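PDB 1F7C: rhogap protein from Gallus gallus, which stimulates GTP hydrolysis by the Rho-family GTPases RhoA and Cdc42 through the RhoGAP (BH) domain of Graf, the part held in this chain. Local coordinates for residues 46-51 with 57-62. Sequence-based numbering, arbitrary orientation.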
# COMPACT_ATOMS: atom_id res chain seq x y z
N HIS A 46 2.73 -6.52 -10.88
CA HIS A 46 3.01 -6.73 -12.29
C HIS A 46 1.76 -6.94 -13.13
O HIS A 46 1.65 -6.37 -14.22
CB HIS A 46 3.95 -7.91 -12.48
CG HIS A 46 4.31 -8.16 -13.91
ND1 HIS A 46 3.60 -9.03 -14.71
CD2 HIS A 46 5.25 -7.60 -14.70
CE1 HIS A 46 4.09 -8.98 -15.93
NE2 HIS A 46 5.09 -8.13 -15.96
N ALA A 47 0.83 -7.75 -12.64
CA ALA A 47 -0.39 -8.03 -13.38
C ALA A 47 -1.27 -6.78 -13.53
O ALA A 47 -1.81 -6.51 -14.61
CB ALA A 47 -1.19 -9.14 -12.70
N VAL A 48 -1.41 -6.03 -12.45
CA VAL A 48 -2.21 -4.83 -12.50
C VAL A 48 -1.61 -3.84 -13.48
O VAL A 48 -2.31 -3.25 -14.28
CB VAL A 48 -2.34 -4.19 -11.08
CG1 VAL A 48 -2.99 -2.81 -11.16
CG2 VAL A 48 -3.20 -5.08 -10.21
N GLU A 49 -0.29 -3.66 -13.44
CA GLU A 49 0.33 -2.71 -14.34
C GLU A 49 0.32 -3.11 -15.80
O GLU A 49 0.01 -2.29 -16.65
CB GLU A 49 1.75 -2.40 -13.89
CG GLU A 49 1.81 -1.81 -12.51
CD GLU A 49 3.17 -1.27 -12.16
OE1 GLU A 49 4.13 -1.68 -12.84
OE2 GLU A 49 3.29 -0.46 -11.22
N THR A 50 0.66 -4.37 -16.09
CA THR A 50 0.69 -4.83 -17.48
C THR A 50 -0.66 -5.08 -18.14
O THR A 50 -0.73 -5.17 -19.36
CB THR A 50 1.56 -6.11 -17.65
OG1 THR A 50 1.11 -7.14 -16.77
CG2 THR A 50 3.03 -5.81 -17.38
N ARG A 51 -1.74 -5.19 -17.37
CA ARG A 51 -3.03 -5.42 -18.01
C ARG A 51 -4.26 -4.89 -17.31
O ARG A 51 -5.38 -5.15 -17.74
CB ARG A 51 -3.22 -6.91 -18.31
CG ARG A 51 -3.17 -7.84 -17.12
CD ARG A 51 -2.84 -9.26 -17.57
NE ARG A 51 -2.88 -10.23 -16.48
CZ ARG A 51 -3.99 -10.66 -15.90
NH1 ARG A 51 -5.18 -10.22 -16.30
NH2 ARG A 51 -3.92 -11.53 -14.89
N GLY A 57 -11.79 2.12 -10.71
CA GLY A 57 -11.89 1.74 -9.31
C GLY A 57 -10.86 0.74 -8.80
O GLY A 57 -11.16 -0.05 -7.90
N LEU A 58 -9.65 0.77 -9.36
CA LEU A 58 -8.58 -0.13 -8.93
C LEU A 58 -8.39 -0.06 -7.42
O LEU A 58 -8.15 1.01 -6.87
CB LEU A 58 -7.25 0.24 -9.60
CG LEU A 58 -6.91 -0.23 -11.01
CD1 LEU A 58 -5.57 0.36 -11.41
CD2 LEU A 58 -6.86 -1.76 -11.07
N TYR A 59 -8.51 -1.22 -6.77
CA TYR A 59 -8.34 -1.34 -5.32
C TYR A 59 -9.53 -0.84 -4.50
O TYR A 59 -9.56 -0.98 -3.28
CB TYR A 59 -7.04 -0.64 -4.88
CG TYR A 59 -5.79 -1.29 -5.44
CD1 TYR A 59 -5.06 -0.68 -6.48
CD2 TYR A 59 -5.34 -2.52 -4.96
CE1 TYR A 59 -3.92 -1.29 -7.02
CE2 TYR A 59 -4.21 -3.14 -5.49
CZ TYR A 59 -3.50 -2.53 -6.52
OH TYR A 59 -2.38 -3.15 -7.02
N ARG A 60 -10.52 -0.24 -5.16
CA ARG A 60 -11.72 0.24 -4.47
C ARG A 60 -12.79 -0.83 -4.67
O ARG A 60 -13.53 -1.18 -3.76
CB ARG A 60 -12.19 1.56 -5.09
CG ARG A 60 -13.47 2.12 -4.48
CD ARG A 60 -14.21 3.01 -5.46
NE ARG A 60 -13.60 4.33 -5.61
CZ ARG A 60 -13.75 5.10 -6.68
NH1 ARG A 60 -14.49 4.68 -7.70
NH2 ARG A 60 -13.17 6.30 -6.73
N ILE A 61 -12.84 -1.36 -5.89
CA ILE A 61 -13.79 -2.41 -6.26
C ILE A 61 -13.29 -3.72 -5.69
O ILE A 61 -12.16 -4.13 -5.97
CB ILE A 61 -13.92 -2.53 -7.80
CG1 ILE A 61 -14.51 -1.24 -8.37
CG2 ILE A 61 -14.77 -3.74 -8.16
CD1 ILE A 61 -15.84 -0.84 -7.75
N VAL A 62 -14.14 -4.37 -4.91
CA VAL A 62 -13.80 -5.64 -4.28
C VAL A 62 -14.20 -6.83 -5.14
O VAL A 62 -15.25 -6.82 -5.77
CB VAL A 62 -14.49 -5.74 -2.92
CG1 VAL A 62 -14.08 -7.02 -2.23
CG2 VAL A 62 -14.12 -4.53 -2.07
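The phenol ring of Tyr59 meets Val48 obliquely at its hydroxyl end: methyl CG2 of Val48 stops 3.8 Å from Tyr59 OH and 4.5 Å from Tyr59 CZ, while the ring takes Phe180 in an edge-to-face stack. The OH is buried but satisfied, hydrogen-bonded to NE2 of His158; ND1 of that same imidazole is hydrogen-bonded to Glu49 OE2, so His158 bridges helix 35-51 and the loop that follows it.

The other methyl of Val48 serves Leu58. With CG1 anti to the backbone N (chi1 170°), the valine forks towards both partners, and CG1 meets the leucine tip to tip, 4.0 Å from Leu58 CD2 and 4.1 Å from Leu58 CD1. Within the loop, Gly57 O accepts from both Arg60 N and Ile61 N, a type II beta turn with Leu58 and Tyr59 at its corners, closed by the exposed Arg60, the predicted arginine finger.

The contact joins helix 35-51 to the loop before helix 65-76 that carries this residue in the all-helical RhoGAP fold; Val48 touches Thr98 of helix 94-106 and His158 of helix 146-164, with Leu58 leaning on Ile94 and Val162 of those same two helices.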